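Local coordinates for protein fructuronate-tagaturonate epimerase UxaE from Cohnella laeviribosi in complex with 1 glycerol (Cohnella laeviribosi, PDB 6IL9) that catalyses the interconversion of D-fructuronate and D-tagaturonate as a zinc-containing TIM-barrel epimerase, at residues K200-Y203 with E204-P207; S209-S212 with H213-K217; L237-D240 with V241-R245. One frame throughout, in Å; residues are numbered along the deposited sequence.

Contact 1: K200-Y203 with E204-P207; sequences KRKY and EELP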
loop_
_atom_site.group_PDB
_atom_site.type_symbol
_atom_site.label_atom_id
_atom_site.label_comp_id
_atom_site.label_asym_id
_atom_site.label_seq_id
_atom_site.Cartn_x
_atom_site.Cartn_y
_atom_site.Cartn_z
ATOM N N LYS A 200 10.538 -9.785 -35.185
ATOM C CA LYS A 200 9.829 -9.730 -36.460
ATOM C C LYS A 200 9.154 -11.058 -36.792
ATOM O O LYS A 200 8.085 -11.068 -37.412
ATOM C CB LYS A 200 10.798 -9.332 -37.572
ATOM C CG LYS A 200 10.218 -9.425 -38.973
ATOM C CD LYS A 200 9.543 -8.132 -39.378
ATOM C CE LYS A 200 10.495 -7.257 -40.168
ATOM N NZ LYS A 200 10.959 -7.943 -41.405
ATOM N N ARG A 201 9.742 -12.182 -36.376
ATOM C CA ARG A 201 9.165 -13.485 -36.699
ATOM C C ARG A 201 7.944 -13.780 -35.836
ATOM O O ARG A 201 6.896 -14.203 -36.340
ATOM C CB ARG A 201 10.211 -14.582 -36.519
ATOM C CG ARG A 201 10.500 -15.374 -37.774
ATOM C CD ARG A 201 11.968 -15.708 -37.868
ATOM N NE ARG A 201 12.536 -16.120 -36.585
ATOM C CZ ARG A 201 13.767 -15.806 -36.192
ATOM N NH1 ARG A 201 14.223 -16.208 -35.012
ATOM N NH2 ARG A 201 14.534 -15.072 -36.983
ATOM N N LYS A 202 8.075 -13.600 -34.521
ATOM C CA LYS A 202 6.933 -13.778 -33.633
ATOM C C LYS A 202 5.834 -12.775 -33.965
ATOM O O LYS A 202 4.641 -13.110 -33.920
ATOM C CB LYS A 202 7.400 -13.656 -32.177
ATOM C CG LYS A 202 6.306 -13.734 -31.121
ATOM C CD LYS A 202 5.275 -14.821 -31.418
ATOM C CE LYS A 202 3.904 -14.395 -30.916
ATOM N NZ LYS A 202 3.030 -13.861 -32.004
ATOM N N TYR A 203 6.221 -11.549 -34.330
ATOM C CA TYR A 203 5.241 -10.540 -34.720
ATOM C C TYR A 203 4.435 -10.986 -35.935
ATOM O O TYR A 203 3.228 -10.722 -36.023
ATOM C CB TYR A 203 5.943 -9.209 -35.004
ATOM C CG TYR A 203 5.034 -8.079 -35.446
ATOM C CD1 TYR A 203 4.341 -7.310 -34.514
ATOM C CD2 TYR A 203 4.873 -7.768 -36.794
ATOM C CE1 TYR A 203 3.504 -6.278 -34.920
ATOM C CE2 TYR A 203 4.052 -6.737 -37.204
ATOM C CZ TYR A 203 3.373 -5.993 -36.261
ATOM O OH TYR A 203 2.553 -4.976 -36.668
ATOM N N GLU A 204 5.080 -11.670 -36.883
ATOM C CA GLU A 204 4.388 -12.045 -38.111
ATOM C C GLU A 204 3.393 -13.181 -37.903
ATOM O O GLU A 204 2.545 -13.407 -38.772
ATOM C CB GLU A 204 5.399 -12.423 -39.196
ATOM C CG GLU A 204 6.187 -11.239 -39.753
ATOM C CD GLU A 204 5.412 -10.415 -40.767
ATOM O OE1 GLU A 204 6.058 -9.634 -41.504
ATOM O OE2 GLU A 204 4.168 -10.549 -40.830
ATOM N N GLU A 205 3.472 -13.899 -36.782
ATOM C CA GLU A 205 2.463 -14.900 -36.452
ATOM C C GLU A 205 1.161 -14.287 -35.937
ATOM O O GLU A 205 0.170 -15.012 -35.784
ATOM C CB GLU A 205 3.017 -15.884 -35.418
ATOM C CG GLU A 205 4.327 -16.524 -35.837
ATOM C CD GLU A 205 4.768 -17.632 -34.911
ATOM O OE1 GLU A 205 5.588 -18.469 -35.344
ATOM O OE2 GLU A 205 4.296 -17.675 -33.753
ATOM N N LEU A 206 1.132 -12.980 -35.674
ATOM C CA LEU A 206 -0.093 -12.329 -35.234
ATOM C C LEU A 206 -1.089 -12.213 -36.391
ATOM O O LEU A 206 -0.697 -12.198 -37.559
ATOM C CB LEU A 206 0.220 -10.937 -34.683
ATOM C CG LEU A 206 0.982 -10.922 -33.361
ATOM C CD1 LEU A 206 1.418 -9.508 -33.003
ATOM C CD2 LEU A 206 0.138 -11.531 -32.261
ATOM N N PRO A 207 -2.391 -12.127 -36.095
ATOM C CA PRO A 207 -3.374 -11.933 -37.168
ATOM C C PRO A 207 -3.144 -10.624 -37.907
ATOM O O PRO A 207 -2.693 -9.632 -37.330
ATOM C CB PRO A 207 -4.717 -11.920 -36.425
ATOM C CG PRO A 207 -4.450 -12.593 -35.120
ATOM C CD PRO A 207 -3.022 -12.307 -34.778
#
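Leu206 folds back against the turn that precedes it and spreads its two methyls between two side chains of residues 200-203. Its CD1 meets the ring of Tyr203 at CD1, 4.0 Å away, while its CD2 lies 3.7 Å from Lys202 NZ, and in both pairs the side chains run at about a right angle. Lys202 reaches this place by curling: CG leaves anti to the backbone N (chi1 176°), and bends at each later torsion bring the ammonium back across the leucine. The same curl takes Lys202 CD to 3.8 Å from Glu205 OE2, but NZ stays 4.4 Å from that oxygen, so the opposite charges lie near each other, beyond a salt bridge, and probably attract only loosely. At the C-terminal part of helix 196-204 the backbone tightens. Glu204 N still bonds Lys200 O, four residues back (3.1 Å), whereas Glu205 N bonds Lys202 O, three back, and reaches Arg201 O only weakly; Leu206 N bonds Tyr203 O, the straightest of the set at 3.1 Å and 159°. Glu204, bent at chi2, rests its CG on Lys200 O at 3.0 Å. Tyr203 packs its ring on Met238 of helix 234-259 and sends its hydroxyl to Glu215, while the carbonyl of Leu206 accepts a bond from Arg211 NE.

Contact 2: S209-S212 with H213-K217; sequences SVRS and HYEAK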
loop_
_atom_site.group_PDB
_atom_site.type_symbol
_atom_site.label_atom_id
_atom_site.label_comp_id
_atom_site.label_asym_id
_atom_site.label_seq_id
_atom_site.Cartn_x
_atom_site.Cartn_y
_atom_site.Cartn_z
ATOM N N SER A 209 -5.298 -8.504 -38.987
ATOM C CA SER A 209 -6.127 -7.429 -38.442
ATOM C C SER A 209 -5.428 -6.725 -37.284
ATOM O O SER A 209 -5.575 -5.509 -37.110
ATOM C CB SER A 209 -7.470 -7.995 -37.983
ATOM O OG SER A 209 -7.282 -8.823 -36.849
ATOM N N VAL A 210 -4.695 -7.484 -36.467
ATOM C CA VAL A 210 -3.926 -6.919 -35.361
ATOM C C VAL A 210 -2.763 -6.099 -35.896
ATOM O O VAL A 210 -2.547 -4.947 -35.497
ATOM C CB VAL A 210 -3.420 -8.046 -34.441
ATOM C CG1 VAL A 210 -2.438 -7.513 -33.408
ATOM C CG2 VAL A 210 -4.585 -8.785 -33.787
ATOM N N ARG A 211 -1.990 -6.688 -36.808
ATOM C CA ARG A 211 -0.827 -5.992 -37.341
ATOM C C ARG A 211 -1.240 -4.745 -38.105
ATOM O O ARG A 211 -0.546 -3.723 -38.049
ATOM C CB ARG A 211 -0.012 -6.947 -38.218
ATOM C CG ARG A 211 0.616 -8.073 -37.419
ATOM C CD ARG A 211 1.578 -8.890 -38.260
ATOM N NE ARG A 211 0.918 -10.023 -38.903
ATOM C CZ ARG A 211 0.536 -10.038 -40.176
ATOM N NH1 ARG A 211 0.736 -8.976 -40.944
ATOM N NH2 ARG A 211 -0.051 -11.118 -40.680
ATOM N N SER A 212 -2.390 -4.785 -38.777
ATOM C CA SER A 212 -2.875 -3.596 -39.468
ATOM C C SER A 212 -3.290 -2.511 -38.478
ATOM O O SER A 212 -2.995 -1.327 -38.688
ATOM C CB SER A 212 -4.037 -3.967 -40.387
ATOM O OG SER A 212 -4.896 -2.865 -40.607
ATOM N N HIS A 213 -3.969 -2.894 -37.393
ATOM C CA HIS A 213 -4.399 -1.912 -36.399
ATOM C C HIS A 213 -3.205 -1.160 -35.825
ATOM O O HIS A 213 -3.216 0.073 -35.739
ATOM C CB HIS A 213 -5.189 -2.596 -35.282
ATOM C CG HIS A 213 -5.355 -1.754 -34.048
ATOM N ND1 HIS A 213 -6.309 -0.762 -33.947
ATOM C CD2 HIS A 213 -4.693 -1.761 -32.864
ATOM C CE1 HIS A 213 -6.226 -0.193 -32.755
ATOM N NE2 HIS A 213 -5.252 -0.778 -32.081
ATOM N N TYR A 214 -2.163 -1.888 -35.424
ATOM C CA TYR A 214 -1.021 -1.229 -34.801
ATOM C C TYR A 214 -0.219 -0.436 -35.820
ATOM O O TYR A 214 0.216 0.685 -35.536
ATOM C CB TYR A 214 -0.141 -2.252 -34.087
ATOM C CG TYR A 214 -0.674 -2.572 -32.714
ATOM C CD1 TYR A 214 -0.450 -1.710 -31.652
ATOM C CD2 TYR A 214 -1.433 -3.711 -32.485
ATOM C CE1 TYR A 214 -0.943 -1.978 -30.399
ATOM C CE2 TYR A 214 -1.940 -3.987 -31.222
ATOM C CZ TYR A 214 -1.686 -3.114 -30.184
ATOM O OH TYR A 214 -2.167 -3.361 -28.911
ATOM N N GLU A 215 -0.030 -0.985 -37.021
ATOM C CA GLU A 215 0.787 -0.279 -38.000
ATOM C C GLU A 215 0.096 0.991 -38.483
ATOM O O GLU A 215 0.740 2.042 -38.610
ATOM C CB GLU A 215 1.135 -1.217 -39.155
ATOM C CG GLU A 215 2.153 -2.258 -38.736
ATOM C CD GLU A 215 2.215 -3.433 -39.674
ATOM O OE1 GLU A 215 2.669 -4.515 -39.242
ATOM O OE2 GLU A 215 1.812 -3.270 -40.840
ATOM N N ALA A 216 -1.221 0.934 -38.712
ATOM C CA ALA A 216 -1.943 2.120 -39.168
ATOM C C ALA A 216 -1.941 3.230 -38.123
ATOM O O ALA A 216 -2.063 4.412 -38.469
ATOM C CB ALA A 216 -3.380 1.758 -39.534
ATOM N N LYS A 217 -1.805 2.876 -36.851
ATOM C CA LYS A 217 -1.867 3.863 -35.782
ATOM C C LYS A 217 -0.496 4.391 -35.366
ATOM O O LYS A 217 -0.392 5.563 -34.986
ATOM C CB LYS A 217 -2.587 3.259 -34.568
ATOM C CG LYS A 217 -2.756 4.196 -33.392
ATOM C CD LYS A 217 -3.581 3.549 -32.292
ATOM C CE LYS A 217 -3.817 4.500 -31.125
ATOM N NZ LYS A 217 -4.660 3.849 -30.077
HETATM O O HOH W 1 2.925 -6.763 -41.076
#
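Val210 with Tyr214 and Arg211 with Glu215 are i to i+4 neighbours inside one alpha-helix, 208-218, a surface helix in the long excursion of the TIM barrel between its strands 178-182 and 267-271. Regular backbone bonds hold the turns together, Tyr214 N to Val210 O at 3.1 Å being the straightest and Ala216 N to Ser212 O the shortest at 2.9 Å. Toward helices 234-259 and 281-293, which the tyrosine ring touches, Val210 and Tyr214 lie alongside, pointing the same way: Val210 CG1 is 4.0 Å from Tyr214 CD2 at the rim, and Val210 O approaches the ring's edge. His213 brings its CD2 over one face of Tyr214, offset toward the rim, while its NE2 bonds Glu290. Next round the helix, Glu215 keeps CG beside its own backbone N (chi1 -72°), which lays the carboxylate across the Arg211 carbonyl, with CD 3.2 Å from Arg211 O. Its OE1 bonds the Tyr203 hydroxyl. The guanidinium stays apart from it, with NE bonded to the carbonyl of Leu206. Replacing Glu215 by alanine is likely to leave that hydroxyl without its acceptor and Arg211 without its water-mediated link. A single water makes the link, accepting from Arg211 NH1 at 3.1 Å and donating to Glu215 OE1 at 2.9 Å.

Contact 3: L237-D240 with V241-R245; sequences LMRD and VLVYR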
loop_
_atom_site.group_PDB
_atom_site.type_symbol
_atom_site.label_atom_id
_atom_site.label_comp_id
_atom_site.label_asym_id
_atom_site.label_seq_id
_atom_site.Cartn_x
_atom_site.Cartn_y
_atom_site.Cartn_z
ATOM N N LEU A 237 7.945 -0.814 -32.656
ATOM C CA LEU A 237 6.520 -1.150 -32.637
ATOM C C LEU A 237 6.304 -2.651 -32.476
ATOM O O LEU A 237 5.503 -3.086 -31.639
ATOM C CB LEU A 237 5.841 -0.641 -33.909
ATOM C CG LEU A 237 4.330 -0.891 -34.030
ATOM C CD1 LEU A 237 3.598 -0.330 -32.823
ATOM C CD2 LEU A 237 3.737 -0.325 -35.311
ATOM N N MET A 238 7.018 -3.465 -33.263
ATOM C CA MET A 238 6.833 -4.914 -33.188
ATOM C C MET A 238 7.180 -5.451 -31.810
ATOM O O MET A 238 6.467 -6.307 -31.267
ATOM C CB MET A 238 7.693 -5.615 -34.241
ATOM C CG MET A 238 7.233 -5.381 -35.631
ATOM S SD MET A 238 7.999 -6.472 -36.876
ATOM C CE MET A 238 7.309 -5.609 -38.250
ATOM N N ARG A 239 8.296 -4.998 -31.239
ATOM C CA ARG A 239 8.635 -5.466 -29.908
ATOM C C ARG A 239 7.573 -5.037 -28.901
ATOM O O ARG A 239 7.135 -5.844 -28.075
ATOM C CB ARG A 239 10.018 -4.957 -29.508
ATOM C CG ARG A 239 10.583 -5.671 -28.308
ATOM C CD ARG A 239 11.922 -5.078 -27.890
ATOM N NE ARG A 239 12.966 -5.296 -28.891
ATOM C CZ ARG A 239 13.687 -6.409 -28.992
ATOM N NH1 ARG A 239 13.473 -7.420 -28.161
ATOM N NH2 ARG A 239 14.622 -6.508 -29.928
ATOM N N ASP A 240 7.132 -3.777 -28.970
ATOM C CA ASP A 240 6.112 -3.289 -28.041
ATOM C C ASP A 240 4.834 -4.120 -28.119
ATOM O O ASP A 240 4.248 -4.464 -27.087
ATOM C CB ASP A 240 5.789 -1.823 -28.324
ATOM C CG ASP A 240 6.787 -0.868 -27.699
ATOM O OD1 ASP A 240 7.548 -1.295 -26.805
ATOM O OD2 ASP A 240 6.792 0.311 -28.106
ATOM N N VAL A 241 4.379 -4.434 -29.333
ATOM C CA VAL A 241 3.173 -5.249 -29.482
ATOM C C VAL A 241 3.376 -6.621 -28.845
ATOM O O VAL A 241 2.521 -7.117 -28.100
ATOM C CB VAL A 241 2.777 -5.354 -30.968
ATOM C CG1 VAL A 241 1.601 -6.330 -31.159
ATOM C CG2 VAL A 241 2.422 -3.983 -31.524
ATOM N N LEU A 242 4.526 -7.255 -29.104
ATOM C CA LEU A 242 4.761 -8.587 -28.555
ATOM C C LEU A 242 4.836 -8.571 -27.032
ATOM O O LEU A 242 4.341 -9.491 -26.372
ATOM C CB LEU A 242 6.048 -9.170 -29.134
ATOM C CG LEU A 242 5.997 -9.482 -30.624
ATOM C CD1 LEU A 242 7.346 -10.020 -31.092
ATOM C CD2 LEU A 242 4.896 -10.492 -30.910
ATOM N N VAL A 243 5.460 -7.540 -26.456
ATOM C CA VAL A 243 5.659 -7.517 -25.012
ATOM C C VAL A 243 4.345 -7.247 -24.287
ATOM O O VAL A 243 4.073 -7.834 -23.233
ATOM C CB VAL A 243 6.737 -6.478 -24.636
ATOM C CG1 VAL A 243 6.843 -6.351 -23.121
ATOM C CG2 VAL A 243 8.089 -6.875 -25.231
ATOM N N TYR A 244 3.510 -6.359 -24.834
ATOM C CA TYR A 244 2.422 -5.762 -24.077
ATOM C C TYR A 244 1.014 -6.113 -24.550
ATOM O O TYR A 244 0.070 -5.874 -23.790
ATOM C CB TYR A 244 2.564 -4.227 -24.068
ATOM C CG TYR A 244 3.784 -3.755 -23.307
ATOM C CD1 TYR A 244 3.798 -3.745 -21.916
ATOM C CD2 TYR A 244 4.931 -3.352 -23.977
ATOM C CE1 TYR A 244 4.918 -3.338 -21.214
ATOM C CE2 TYR A 244 6.061 -2.941 -23.280
ATOM C CZ TYR A 244 6.042 -2.935 -21.900
ATOM O OH TYR A 244 7.154 -2.534 -21.198
ATOM N N ARG A 245 0.829 -6.663 -25.759
ATOM C CA ARG A 245 -0.528 -6.802 -26.295
ATOM C C ARG A 245 -1.404 -7.662 -25.393
ATOM O O ARG A 245 -2.554 -7.306 -25.107
ATOM C CB ARG A 245 -0.515 -7.388 -27.709
ATOM C CG ARG A 245 -1.917 -7.632 -28.247
ATOM C CD ARG A 245 -1.936 -8.156 -29.672
ATOM N NE ARG A 245 -3.149 -8.938 -29.932
ATOM C CZ ARG A 245 -4.349 -8.420 -30.189
ATOM N NH1 ARG A 245 -4.535 -7.102 -30.231
ATOM N NH2 ARG A 245 -5.379 -9.228 -30.403
#
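Leu237 O takes the amide hydrogen of Val241 at 2.9 Å with an N-H...O angle of 165°, the donor arriving nearly along the C=O axis. Val241 also lays a methyl against that oxygen: CG2, turned beside its own backbone N, stands 3.2 Å from Leu237 O and 4.1 Å from Leu237 CD1. The pattern recurs two residues on, where Val243 N bonds Arg239 O at 2.9 Å and Val243 CG2 touches the same carbonyl. Both belong to helix 234-259, whose sides meet different neighbours. Met238 and Leu242 pack on helix 196-204, Val241 faces Leu206 and Tyr214, and Tyr244 reaches helix 281-293. Arg239 crosses Val243 with its CG 4.1 Å from CG2, then bends at chi3 and delivers its guanidinium to the carbonyl of Ala194. Tyr244 turns its ring rim to the backbone carbonyl of Asp240: CD2 is 3.4 Å from Asp240 O, near the ring plane. The carboxylate only comes near, with Asp240 OD1 4.2 Å from Tyr244 CE2 and the planes of carboxylate and ring 63° apart. Val243 CG1 lies over one face of the ring, offset toward the rim. Asp240 is buried, but its OD1 is satisfied by a hydrogen bond with the hydroxyl of Ser283 on helix 281-293, which probably steadies the carboxylate's charge.

In the fold
Along the chain the contacts follow in series: contact 1 at the end of helix 196-204, contact 2 within helix 208-218, and contact 3 near the start of helix 234-259, after the hairpin 221-225/228-232. Their centres stand 10 to 12 Å apart, and every pair touches. Contact 3 lies deepest, its centre about 29 Å from that of the chain, against 38 and 37 Å for the others. All belong to the excursion between barrel strands 178-182 and 267-271, where the two short helices pack on the long one, and none supplies a ligand of the zinc ion. The example illustrates how local helix geometry presents side chains that join successive helices at the periphery of the barrel.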